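Local coordinates for Lmo2125 protein (Listeria monocytogenes serovar 1/2a, PDB 5TU0), which binds maltose and, as a solute-binding lipoprotein of the cell membrane, probably hands the sugar on to a transporter, at residues 122-127 / 142-147; 133-138 / 154-159; 241-246 / 251-256; 303-308 / 327-332. The protein carries 2 engineered substitutions. All blocks are in the same frame, centred on the assembly; numbering follows the deposited sequence.

In the fold
Contact 3 holds W241 of the sugar pocket, and the other contacts lie in the same solute-binding fold. E327 of contact 4 reaches both contact 3 and contact 1: its OE1 lies 2.9 Å from V255 N, while its OE2 forms a 2.7 Å salt bridge with K122 NZ. K122 N in turn lies 2.8 Å from N252 O, a probable hydrogen bond joining contact 1 to contact 3. Contacts 1 and 2, whose segments alternate along the chain, have centres about 10 Å apart and share a core in which F144 CE2 lies 3.4 Å from L138 CD1. Contact 2 touches neither contact 3 nor contact 4, its nearest atoms being about 9 Å from the former.

Contact 1 (122-127 / 142-147); sequences KDLLDK and SRFAFT
The guanidinium of R143 has L124 CB over one face, while a water lies in its plane at the edge. The second flat group, the ring of F144, is met obliquely by L124 CD1, which comes within 4.1 Å of its CE1. One face of that ring is covered by R143 itself: CG sits 3.3 Å above its centre, because chi1 of 71° sets CG between the backbone N and the carbonyl carbon and folds the arginine back over its neighbour. A bend at chi3 then carries the guanidinium to L124, whose CD2 approaches NH1 at 3.6 Å. Isobutyl group and arginine thus meet slantwise, carbon against a flat cation. The carbonyl O of L124 is only 3.0 Å from R143 NH2, but the angle is too poor for a hydrogen bond. The polar link runs through the water instead, which accepts from R143 NH1 at 2.8 Å and donates to D123 O at 2.7 Å. The carboxylate of D123 turns elsewhere, to N252. Two loops flanking helix 132-138 are therefore joined by a leucine-phenylalanine contact beside a water-bridged guanidinium, whose positive charge may be eased by the water-linked D123 O and the nearby L124 O.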
loop_
_atom_site.group_PDB
_atom_site.type_symbol
_atom_site.label_atom_id
_atom_site.label_comp_id
_atom_site.label_asym_id
_atom_site.label_seq_id
_atom_site.Cartn_x
_atom_site.Cartn_y
_atom_site.Cartn_z
ATOM N N LYS A 122 18.618 6.763 13.463
ATOM C CA LYS A 122 20.031 6.419 13.571
ATOM C C LYS A 122 20.751 7.134 14.724
ATOM O O LYS A 122 21.834 6.699 15.144
ATOM C CB LYS A 122 20.767 6.669 12.251
ATOM C CG LYS A 122 20.220 5.901 11.056
ATOM C CD LYS A 122 21.152 6.051 9.866
ATOM C CE LYS A 122 20.662 5.301 8.659
ATOM N NZ LYS A 122 21.613 5.495 7.538
ATOM N N ASP A 123 20.177 8.228 15.228
ATOM C CA ASP A 123 20.755 8.918 16.404
ATOM C C ASP A 123 20.393 8.211 17.715
ATOM O O ASP A 123 20.993 8.498 18.752
ATOM C CB ASP A 123 20.311 10.382 16.487
ATOM C CG ASP A 123 20.932 11.251 15.407
ATOM O OD1 ASP A 123 21.956 10.848 14.820
ATOM O OD2 ASP A 123 20.412 12.365 15.174
ATOM N N LEU A 124 19.434 7.284 17.667
ATOM C CA LEU A 124 19.006 6.539 18.865
ATOM C C LEU A 124 19.436 5.065 18.887
ATOM O O LEU A 124 19.667 4.499 19.971
ATOM C CB LEU A 124 17.482 6.597 18.972
ATOM C CG LEU A 124 16.880 7.998 19.075
ATOM C CD1 LEU A 124 15.361 7.926 19.026
ATOM C CD2 LEU A 124 17.372 8.685 20.344
ATOM N N LEU A 125 19.503 4.448 17.700
ATOM C CA LEU A 125 19.895 3.047 17.557
ATOM C C LEU A 125 21.142 2.877 16.691
ATOM O O LEU A 125 21.314 3.596 15.697
ATOM C CB LEU A 125 18.756 2.242 16.915
ATOM C CG LEU A 125 17.425 2.223 17.671
ATOM C CD1 LEU A 125 16.380 1.403 16.905
ATOM C CD2 LEU A 125 17.634 1.669 19.066
ATOM N N ASP A 126 21.971 1.895 17.057
ATOM C CA ASP A 126 23.201 1.563 16.325
ATOM C C ASP A 126 22.908 0.884 15.001
ATOM O O ASP A 126 23.726 0.930 14.091
ATOM C CB ASP A 126 24.099 0.627 17.141
ATOM C CG ASP A 126 24.625 1.265 18.394
ATOM O OD1 ASP A 126 24.696 2.516 18.457
ATOM O OD2 ASP A 126 24.994 0.504 19.318
ATOM N N LYS A 127 21.765 0.214 14.923
ATOM C CA LYS A 127 21.339 -0.439 13.684
ATOM C C LYS A 127 19.851 -0.752 13.706
ATOM O O LYS A 127 19.215 -0.711 14.757
ATOM C CB LYS A 127 22.113 -1.726 13.474
ATOM C CG LYS A 127 21.967 -2.749 14.586
ATOM C CD LYS A 127 22.837 -3.940 14.244
ATOM C CE LYS A 127 22.876 -4.971 15.350
ATOM N NZ LYS A 127 23.822 -6.073 14.994
ATOM N N SER A 142 14.723 1.909 29.165
ATOM C CA SER A 142 14.079 3.072 29.749
ATOM C C SER A 142 14.443 4.427 29.136
ATOM O O SER A 142 13.780 5.412 29.432
ATOM C CB SER A 142 14.165 3.044 31.270
ATOM O OG SER A 142 13.240 2.062 31.733
ATOM N N ARG A 143 15.439 4.486 28.246
ATOM C CA ARG A 143 15.717 5.778 27.570
ATOM C C ARG A 143 14.469 6.223 26.777
ATOM O O ARG A 143 14.316 7.397 26.466
ATOM C CB ARG A 143 16.964 5.721 26.656
ATOM C CG ARG A 143 16.789 4.905 25.384
ATOM C CD ARG A 143 18.078 4.762 24.584
ATOM N NE ARG A 143 18.489 6.044 24.003
ATOM C CZ ARG A 143 19.529 6.216 23.178
ATOM N NH1 ARG A 143 19.818 7.434 22.722
ATOM N NH2 ARG A 143 20.280 5.184 22.802
ATOM N N PHE A 144 13.580 5.268 26.485
ATOM C CA PHE A 144 12.341 5.525 25.737
ATOM C C PHE A 144 11.086 5.439 26.621
ATOM O O PHE A 144 9.982 5.316 26.115
ATOM C CB PHE A 144 12.228 4.547 24.564
ATOM C CG PHE A 144 13.468 4.477 23.730
ATOM C CD1 PHE A 144 13.949 5.620 23.092
ATOM C CD2 PHE A 144 14.156 3.281 23.577
ATOM C CE1 PHE A 144 15.103 5.575 22.327
ATOM C CE2 PHE A 144 15.312 3.231 22.812
ATOM C CZ PHE A 144 15.780 4.379 22.178
ATOM N N ALA A 145 11.266 5.517 27.938
ATOM C CA ALA A 145 10.145 5.465 28.873
ATOM C C ALA A 145 9.194 6.630 28.621
ATOM O O ALA A 145 9.619 7.723 28.234
ATOM C CB ALA A 145 10.644 5.502 30.319
ATOM N N PHE A 146 7.907 6.363 28.811
ATOM C CA PHE A 146 6.850 7.355 28.643
ATOM C C PHE A 146 6.428 7.634 30.073
ATOM O O PHE A 146 5.499 7.032 30.596
ATOM C CB PHE A 146 5.731 6.769 27.788
ATOM C CG PHE A 146 4.693 7.762 27.380
ATOM C CD1 PHE A 146 4.925 8.619 26.314
ATOM C CD2 PHE A 146 3.479 7.813 28.019
ATOM C CE1 PHE A 146 3.961 9.525 25.904
ATOM C CE2 PHE A 146 2.515 8.719 27.627
ATOM C CZ PHE A 146 2.753 9.577 26.568
ATOM N N THR A 147 7.151 8.554 30.704
ATOM C CA THR A 147 7.027 8.815 32.149
ATOM C C THR A 147 5.659 9.208 32.725
ATOM O O THR A 147 5.410 8.978 33.914
ATOM C CB THR A 147 8.096 9.825 32.601
ATOM O OG1 THR A 147 8.005 11.001 31.794
ATOM C CG2 THR A 147 9.492 9.215 32.432
HETATM O O HOH W 1 21.943 7.216 20.914
#

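Contact 2 (133-138 / 154-159); sequences KDLETL and TGFLAK
L135 reaches from helix 132-138 to F156, and its side chain can be followed outward atom by atom. From CB, which points toward the strand segment, chi1 of -64° places CG beside the backbone N and anti to the carbonyl carbon, so that the fork opens onto the phenylalanine. One prong, CD1, stands over the middle of the F156 ring, 3.7 Å from its centroid and only 10° off the ring normal: a CH-pi contact made squarely on the face. The other prong, CD2, is displaced toward the root of the ring, 3.8 Å from F156 CD1 and 4.0 Å from F156 CB. Leucine thus straddles the ring and its stem. F156 also pairs edge-to-face with W205 of helix 193-208, a tryptophan that L135 touches as well.

One turn further along the helix, L138 directs CD2 to within 4.0 Å of G155 O. Here the two backbones draw together, L138 CA and G155 CA being 5.6 Å apart, and a residue without a side chain occupies the point of approach. Backbone hydrogen bonds join G155 to A235 and L157 to both A235 and L237, building the short strand 156-157 parallel to strand 235-238. A helix laid against the margin of a sheet through leucine and phenylalanine is consistent with the alpha/beta lobes of bacterial solute-binding proteins.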
loop_
_atom_site.group_PDB
_atom_site.type_symbol
_atom_site.label_atom_id
_atom_site.label_comp_id
_atom_site.label_asym_id
_atom_site.label_seq_id
_atom_site.Cartn_x
_atom_site.Cartn_y
_atom_site.Cartn_z
ATOM N N LYS A 133 11.734 -9.797 18.514
ATOM C CA LYS A 133 12.379 -10.054 19.812
ATOM C C LYS A 133 13.243 -8.831 20.157
ATOM O O LYS A 133 13.253 -8.375 21.296
ATOM C CB LYS A 133 13.254 -11.312 19.775
ATOM C CG LYS A 133 12.526 -12.638 19.586
ATOM C CD LYS A 133 12.114 -13.307 20.889
ATOM C CE LYS A 133 11.027 -12.571 21.624
ATOM N NZ LYS A 133 10.623 -13.293 22.862
ATOM N N ASP A 134 13.946 -8.305 19.152
ATOM C CA ASP A 134 14.792 -7.108 19.310
ATOM C C ASP A 134 13.925 -5.891 19.677
ATOM O O ASP A 134 14.305 -5.097 20.535
ATOM C CB ASP A 134 15.571 -6.769 18.041
ATOM C CG ASP A 134 16.540 -7.860 17.617
ATOM O OD1 ASP A 134 16.933 -8.714 18.455
ATOM O OD2 ASP A 134 16.916 -7.852 16.411
ATOM N N LEU A 135 12.772 -5.753 19.032
ATOM C CA LEU A 135 11.841 -4.683 19.379
ATOM C C LEU A 135 11.306 -4.833 20.804
ATOM O O LEU A 135 11.133 -3.833 21.500
ATOM C CB LEU A 135 10.661 -4.620 18.406
ATOM C CG LEU A 135 10.968 -4.274 16.955
ATOM C CD1 LEU A 135 9.708 -4.425 16.106
ATOM C CD2 LEU A 135 11.564 -2.871 16.825
ATOM N N GLU A 136 11.029 -6.065 21.242
ATOM C CA GLU A 136 10.537 -6.287 22.605
ATOM C C GLU A 136 11.590 -5.808 23.629
ATOM O O GLU A 136 11.246 -5.179 24.647
ATOM C CB GLU A 136 10.167 -7.764 22.835
ATOM C CG GLU A 136 8.925 -8.207 22.053
ATOM C CD GLU A 136 8.651 -9.697 22.123
ATOM O OE1 GLU A 136 9.277 -10.392 22.949
ATOM O OE2 GLU A 136 7.818 -10.188 21.323
ATOM N N THR A 137 12.862 -6.089 23.362
ATOM C CA THR A 137 13.930 -5.664 24.281
ATOM C C THR A 137 14.102 -4.143 24.235
ATOM O O THR A 137 14.358 -3.505 25.262
ATOM C CB THR A 137 15.260 -6.367 23.981
ATOM O OG1 THR A 137 15.736 -5.995 22.680
ATOM C CG2 THR A 137 15.076 -7.867 24.055
ATOM N N LEU A 138 13.946 -3.569 23.045
ATOM C CA LEU A 138 14.015 -2.127 22.871
ATOM C C LEU A 138 12.908 -1.455 23.694
ATOM O O LEU A 138 13.132 -0.398 24.310
ATOM C CB LEU A 138 13.857 -1.825 21.385
ATOM C CG LEU A 138 13.929 -0.409 20.850
ATOM C CD1 LEU A 138 15.258 0.239 21.203
ATOM C CD2 LEU A 138 13.734 -0.482 19.341
ATOM N N THR A 154 7.874 3.927 24.480
ATOM C CA THR A 154 7.653 4.267 23.079
ATOM C C THR A 154 8.819 3.851 22.192
ATOM O O THR A 154 8.973 4.398 21.092
ATOM C CB THR A 154 7.403 5.796 22.909
ATOM O OG1 THR A 154 8.513 6.545 23.453
ATOM C CG2 THR A 154 6.113 6.211 23.611
ATOM N N GLY A 155 9.628 2.891 22.660
ATOM C CA GLY A 155 10.784 2.394 21.900
ATOM C C GLY A 155 10.388 2.022 20.483
ATOM O O GLY A 155 11.028 2.448 19.506
ATOM N N PHE A 156 9.324 1.240 20.387
ATOM C CA PHE A 156 8.740 0.827 19.107
ATOM C C PHE A 156 7.253 1.162 19.129
ATOM O O PHE A 156 6.579 0.908 20.137
ATOM C CB PHE A 156 8.926 -0.676 18.878
ATOM C CG PHE A 156 8.044 -1.233 17.791
ATOM C CD1 PHE A 156 8.298 -0.944 16.470
ATOM C CD2 PHE A 156 6.950 -2.039 18.097
ATOM C CE1 PHE A 156 7.476 -1.442 15.459
ATOM C CE2 PHE A 156 6.135 -2.552 17.090
ATOM C CZ PHE A 156 6.398 -2.250 15.780
ATOM N N LEU A 157 6.743 1.721 18.023
ATOM C CA LEU A 157 5.314 2.017 17.912
ATOM C C LEU A 157 4.800 1.575 16.564
ATOM O O LEU A 157 5.511 1.690 15.570
ATOM C CB LEU A 157 5.041 3.515 18.044
ATOM C CG LEU A 157 5.464 4.217 19.338
ATOM C CD1 LEU A 157 5.332 5.726 19.182
ATOM C CD2 LEU A 157 4.660 3.707 20.522
ATOM N N ALA A 158 3.569 1.082 16.542
ATOM C CA ALA A 158 2.871 0.725 15.279
ATOM C C ALA A 158 1.381 1.010 15.458
ATOM O O ALA A 158 0.808 0.702 16.505
ATOM C CB ALA A 158 3.104 -0.725 14.916
ATOM N N LYS A 159 0.755 1.595 14.436
ATOM C CA LYS A 159 -0.662 1.956 14.503
ATOM C C LYS A 159 -1.548 0.716 14.325
ATOM O O LYS A 159 -2.351 0.614 13.364
ATOM C CB LYS A 159 -0.969 3.012 13.437
ATOM C CG LYS A 159 -2.295 3.727 13.621
ATOM C CD LYS A 159 -2.710 4.477 12.362
ATOM C CE LYS A 159 -4.079 5.113 12.527
ATOM N NZ LYS A 159 -4.614 5.617 11.231
#

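Contact 3 (241-246 / 251-256); sequences WSAANY and INYGVA. With GLC (alpha-D-glucopyranose), chain B.
The sugar pocket, where W241 lines the bound glycan together with D70, E114 and Y164, gives way to a tyrosine pair, Y246 and Y253, packed where the helix after W241 meets the returning strand. The indole presents a face to a glucose unit: C4 of the sugar stands 3.9 Å above the plane near its centre, and O5 comes to 3.7 Å from W241 CD1. This flat platform beneath a pyranose is a familiar way in which sugar-binding proteins receive a carbohydrate ring. W241 also touches E114 on strand 105-121.

From here the chain enters helix 243-248, turns through a short loop and returns as strand 253-256, which runs antiparallel to the long strand 105-121 in the mixed sheet. The backbone bond from I251 N to Y246 O, 3.2 Å long, closes the turn between them. N252 then centres an inverse gamma turn that leads the chain into the strand.

The two tyrosines meet as a T-shaped (edge-to-face) pair, the edge of Y246 toward the face of Y253, with centroids 6.0 Å apart and planes at 66°. Closer still is Y246 CB, 3.6 Å from Y253 CD2. At the far end of the Y253 ring, A243 CB lies 3.9 Å from its OH, while V255 CG2 lies in plane at the CD1-CE1 edge. The ring of Y246 has S242 O 3.5 Å above its centre, and its hydroxyl bonds to Q225.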
loop_
_atom_site.group_PDB
_atom_site.type_symbol
_atom_site.label_atom_id
_atom_site.label_comp_id
_atom_site.label_asym_id
_atom_site.label_seq_id
_atom_site.Cartn_x
_atom_site.Cartn_y
_atom_site.Cartn_z
ATOM N N TRP A 241 5.301 7.061 2.008
ATOM C CA TRP A 241 4.764 8.432 1.937
ATOM C C TRP A 241 5.219 9.338 3.089
ATOM O O TRP A 241 5.229 10.545 2.937
ATOM C CB TRP A 241 3.223 8.421 1.856
ATOM C CG TRP A 241 2.555 7.669 2.972
ATOM C CD1 TRP A 241 2.232 8.150 4.201
ATOM C CD2 TRP A 241 2.147 6.291 2.955
ATOM N NE1 TRP A 241 1.648 7.157 4.955
ATOM C CE2 TRP A 241 1.579 6.010 4.213
ATOM C CE3 TRP A 241 2.206 5.268 1.992
ATOM C CZ2 TRP A 241 1.069 4.747 4.548
ATOM C CZ3 TRP A 241 1.687 4.008 2.324
ATOM C CH2 TRP A 241 1.131 3.764 3.595
ATOM N N SER A 242 5.603 8.757 4.224
ATOM C CA SER A 242 6.037 9.557 5.378
ATOM C C SER A 242 7.503 10.048 5.339
ATOM O O SER A 242 7.867 10.955 6.089
ATOM C CB SER A 242 5.849 8.760 6.666
ATOM O OG SER A 242 4.505 8.391 6.838
ATOM N N ALA A 243 8.339 9.428 4.506
ATOM C CA ALA A 243 9.772 9.778 4.444
ATOM C C ALA A 243 10.005 11.278 4.222
ATOM O O ALA A 243 10.804 11.892 4.935
ATOM C CB ALA A 243 10.474 8.961 3.372
ATOM N N ALA A 244 9.288 11.859 3.264
ATOM C CA ALA A 244 9.387 13.292 2.968
ATOM C C ALA A 244 9.283 14.140 4.244
ATOM O O ALA A 244 10.059 15.075 4.420
ATOM C CB ALA A 244 8.312 13.707 1.965
ATOM N N ASN A 245 8.337 13.805 5.125
ATOM C CA ASN A 245 8.163 14.520 6.406
ATOM C C ASN A 245 9.361 14.379 7.323
ATOM O O ASN A 245 9.726 15.322 8.025
ATOM C CB ASN A 245 6.935 14.008 7.175
ATOM C CG ASN A 245 5.635 14.281 6.458
ATOM O OD1 ASN A 245 5.526 15.229 5.696
ATOM N ND2 ASN A 245 4.630 13.456 6.717
ATOM N N TYR A 246 9.962 13.194 7.355
ATOM C CA TYR A 246 11.120 12.988 8.226
ATOM C C TYR A 246 12.326 13.734 7.667
ATOM O O TYR A 246 13.168 14.180 8.428
ATOM C CB TYR A 246 11.420 11.498 8.435
ATOM C CG TYR A 246 10.202 10.673 8.822
ATOM C CD1 TYR A 246 9.223 11.188 9.668
ATOM C CD2 TYR A 246 10.062 9.363 8.381
ATOM C CE1 TYR A 246 8.120 10.442 10.025
ATOM C CE2 TYR A 246 8.956 8.600 8.739
ATOM C CZ TYR A 246 7.990 9.148 9.562
ATOM O OH TYR A 246 6.892 8.412 9.922
ATOM N N ILE A 251 15.389 14.562 10.704
ATOM C CA ILE A 251 15.648 13.382 11.522
ATOM C C ILE A 251 16.653 12.524 10.781
ATOM O O ILE A 251 16.506 12.290 9.580
ATOM C CB ILE A 251 14.342 12.564 11.749
ATOM C CG1 ILE A 251 13.356 13.340 12.628
ATOM C CG2 ILE A 251 14.622 11.209 12.391
ATOM C CD1 ILE A 251 13.820 13.530 14.065
ATOM N N ASN A 252 17.687 12.067 11.480
ATOM C CA ASN A 252 18.691 11.191 10.871
ATOM C C ASN A 252 18.076 9.787 10.835
ATOM O O ASN A 252 18.505 8.884 11.567
ATOM C CB ASN A 252 19.995 11.223 11.683
ATOM C CG ASN A 252 21.098 10.388 11.062
ATOM O OD1 ASN A 252 21.029 10.001 9.892
ATOM N ND2 ASN A 252 22.132 10.108 11.846
ATOM N N TYR A 253 17.070 9.613 9.978
ATOM C CA TYR A 253 16.330 8.352 9.923
ATOM C C TYR A 253 16.973 7.326 9.006
ATOM O O TYR A 253 17.708 7.653 8.074
ATOM C CB TYR A 253 14.848 8.581 9.510
ATOM C CG TYR A 253 14.639 8.929 8.047
ATOM C CD1 TYR A 253 14.458 7.938 7.095
ATOM C CD2 TYR A 253 14.651 10.246 7.624
ATOM C CE1 TYR A 253 14.288 8.251 5.755
ATOM C CE2 TYR A 253 14.489 10.578 6.293
ATOM C CZ TYR A 253 14.308 9.584 5.362
ATOM O OH TYR A 253 14.149 9.928 4.044
ATOM N N GLY A 254 16.700 6.069 9.303
ATOM C CA GLY A 254 17.145 4.959 8.497
ATOM C C GLY A 254 15.899 4.149 8.195
ATOM O O GLY A 254 14.881 4.300 8.865
ATOM N N VAL A 255 15.973 3.305 7.178
ATOM C CA VAL A 255 14.831 2.495 6.796
ATOM C C VAL A 255 15.280 1.053 6.614
ATOM O O VAL A 255 16.370 0.783 6.063
ATOM C CB VAL A 255 14.176 3.003 5.490
ATOM C CG1 VAL A 255 12.778 2.419 5.335
ATOM C CG2 VAL A 255 14.099 4.527 5.482
ATOM N N ALA A 256 14.414 0.136 7.037
ATOM C CA ALA A 256 14.675 -1.283 6.932
ATOM C C ALA A 256 13.403 -2.083 6.683
ATOM O O ALA A 256 12.268 -1.578 6.833
ATOM C CB ALA A 256 15.342 -1.770 8.212
HETATM C C1 GLC B . -1.035 9.418 1.855
HETATM C C2 GLC B . -0.597 8.538 0.681
HETATM C C3 GLC B . -1.454 7.280 0.531
HETATM C C4 GLC B . -1.695 6.576 1.861
HETATM C C5 GLC B . -2.170 7.570 2.917
HETATM C C6 GLC B . -2.373 6.890 4.268
HETATM O O1 GLC B . -2.245 10.119 1.529
HETATM O O2 GLC B . -0.666 9.300 -0.530
HETATM O O3 GLC B . -0.803 6.368 -0.360
HETATM O O4 GLC B . -2.681 5.552 1.661
HETATM O O5 GLC B . -1.216 8.633 3.041
HETATM O O6 GLC B . -2.284 7.838 5.340
#

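Contact 4 (303-308 / 327-332); sequences TLYDMT and ELTNAV
Y305 and T329 extend toward each other from two helices, 298-308 and 327-336, of the alpha/beta solute-binding fold, and meet end-on through their hydroxyls. The helices stand well apart here, Y305 CA and T329 CA being 9.6 Å distant, so the long phenol does most of the spanning. Chi1 of 178° swings its CG anti to the backbone N and sends the ring outward. The bond between Y305 OH and T329 OG1 is short, 2.6 Å, and either oxygen could be the donor. T329 OG1 lies in the plane of the phenol at its edge, 3.3 Å from CE1, whereas the methyl CG2 comes to 3.7 Å from the same carbon. The threonine thus offers both branches to one corner of the ring. Its OG1 has a second partner in OD2 of D326, just before its own helix, so this buried oxygen is gripped from there as well as from across the contact. Strand 311-312 lies close to both residues, P312 touching Y305 and V311 touching T329. Beside the tyrosine, the last turn of helix 298-308 is tied by L304 O, which accepts from T308 N and also from T308 OG1 at 2.7 Å, the hydroxyl standing 46° out of the carbonyl plane.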
loop_
_atom_site.group_PDB
_atom_site.type_symbol
_atom_site.label_atom_id
_atom_site.label_comp_id
_atom_site.label_asym_id
_atom_site.label_seq_id
_atom_site.Cartn_x
_atom_site.Cartn_y
_atom_site.Cartn_z
ATOM N N THR A 303 13.523 6.329 -15.334
ATOM C CA THR A 303 13.351 7.790 -15.245
ATOM C C THR A 303 12.333 8.135 -14.132
ATOM O O THR A 303 12.523 9.097 -13.385
ATOM C CB THR A 303 12.898 8.401 -16.578
ATOM O OG1 THR A 303 13.884 8.115 -17.579
ATOM C CG2 THR A 303 12.712 9.904 -16.457
ATOM N N LEU A 304 11.271 7.342 -14.020
ATOM C CA LEU A 304 10.280 7.574 -12.951
ATOM C C LEU A 304 10.971 7.576 -11.592
ATOM O O LEU A 304 10.772 8.490 -10.788
ATOM C CB LEU A 304 9.176 6.511 -12.960
ATOM C CG LEU A 304 8.139 6.613 -11.827
ATOM C CD1 LEU A 304 7.307 7.878 -11.951
ATOM C CD2 LEU A 304 7.255 5.376 -11.821
ATOM N N TYR A 305 11.786 6.556 -11.337
ATOM C CA TYR A 305 12.498 6.463 -10.065
ATOM C C TYR A 305 13.467 7.627 -9.880
ATOM O O TYR A 305 13.595 8.185 -8.788
ATOM C CB TYR A 305 13.261 5.142 -9.940
ATOM C CG TYR A 305 14.029 5.058 -8.640
ATOM C CD1 TYR A 305 13.369 4.785 -7.444
ATOM C CD2 TYR A 305 15.403 5.285 -8.595
ATOM C CE1 TYR A 305 14.050 4.735 -6.242
ATOM C CE2 TYR A 305 16.094 5.232 -7.391
ATOM C CZ TYR A 305 15.400 4.947 -6.219
ATOM O OH TYR A 305 16.058 4.883 -5.020
ATOM N N ASP A 306 14.160 7.976 -10.958
ATOM C CA ASP A 306 15.094 9.078 -10.907
ATOM C C ASP A 306 14.417 10.396 -10.511
ATOM O O ASP A 306 14.975 11.161 -9.740
ATOM C CB ASP A 306 15.795 9.253 -12.268
ATOM C CG ASP A 306 16.823 8.159 -12.570
ATOM O OD1 ASP A 306 17.266 7.441 -11.655
ATOM O OD2 ASP A 306 17.228 8.039 -13.746
ATOM N N MET A 307 13.215 10.615 -11.025
ATOM C CA MET A 307 12.465 11.842 -10.798
ATOM C C MET A 307 11.684 11.933 -9.490
ATOM O O MET A 307 11.597 13.000 -8.879
ATOM C CB MET A 307 11.463 11.996 -11.945
ATOM C CG MET A 307 12.131 12.248 -13.278
ATOM S SD MET A 307 12.943 13.847 -13.278
ATOM C CE MET A 307 11.530 14.944 -13.279
ATOM N N THR A 308 11.147 10.805 -9.053
ATOM C CA THR A 308 10.201 10.781 -7.915
ATOM C C THR A 308 10.577 9.935 -6.718
ATOM O O THR A 308 9.952 10.071 -5.684
ATOM C CB THR A 308 8.847 10.222 -8.402
ATOM O OG1 THR A 308 9.006 8.844 -8.769
ATOM C CG2 THR A 308 8.333 11.008 -9.597
ATOM N N GLU A 327 18.090 3.704 1.267
ATOM C CA GLU A 327 17.475 2.858 2.283
ATOM C C GLU A 327 15.978 2.626 2.123
ATOM O O GLU A 327 15.529 1.500 2.270
ATOM C CB GLU A 327 17.797 3.354 3.683
ATOM C CG GLU A 327 19.293 3.350 3.937
ATOM C CD GLU A 327 19.654 3.560 5.383
ATOM O OE1 GLU A 327 18.743 3.623 6.226
ATOM O OE2 GLU A 327 20.862 3.647 5.673
ATOM N N LEU A 328 15.211 3.672 1.825
ATOM C CA LEU A 328 13.758 3.513 1.685
ATOM C C LEU A 328 13.440 2.571 0.529
ATOM O O LEU A 328 12.613 1.661 0.655
ATOM C CB LEU A 328 13.056 4.860 1.490
ATOM C CG LEU A 328 11.532 4.771 1.284
ATOM C CD1 LEU A 328 10.852 4.091 2.475
ATOM C CD2 LEU A 328 10.946 6.152 1.010
ATOM N N THR A 329 14.126 2.785 -0.583
ATOM C CA THR A 329 13.963 1.959 -1.768
ATOM C C THR A 329 14.306 0.502 -1.485
ATOM O O THR A 329 13.543 -0.386 -1.864
ATOM C CB THR A 329 14.844 2.460 -2.914
ATOM O OG1 THR A 329 14.563 3.849 -3.147
ATOM C CG2 THR A 329 14.583 1.650 -4.183
ATOM N N ASN A 330 15.430 0.263 -0.800
ATOM C CA ASN A 330 15.856 -1.099 -0.456
ATOM C C ASN A 330 14.839 -1.790 0.463
ATOM O O ASN A 330 14.498 -2.953 0.245
ATOM C CB ASN A 330 17.232 -1.111 0.244
ATOM C CG ASN A 330 18.388 -0.765 -0.686
ATOM O OD1 ASN A 330 18.255 -0.745 -1.910
ATOM N ND2 ASN A 330 19.534 -0.499 -0.097
ATOM N N ALA A 331 14.382 -1.069 1.487
ATOM C CA ALA A 331 13.381 -1.600 2.431
ATOM C C ALA A 331 12.079 -1.970 1.731
ATOM O O ALA A 331 11.530 -3.039 1.961
ATOM C CB ALA A 331 13.105 -0.603 3.536
ATOM N N VAL A 332 11.582 -1.076 0.885
ATOM C CA VAL A 332 10.364 -1.339 0.116
ATOM C C VAL A 332 10.525 -2.550 -0.788
ATOM O O VAL A 332 9.667 -3.419 -0.803
ATOM C CB VAL A 332 9.939 -0.118 -0.739
ATOM C CG1 VAL A 332 8.835 -0.495 -1.747
ATOM C CG2 VAL A 332 9.476 0.999 0.170
#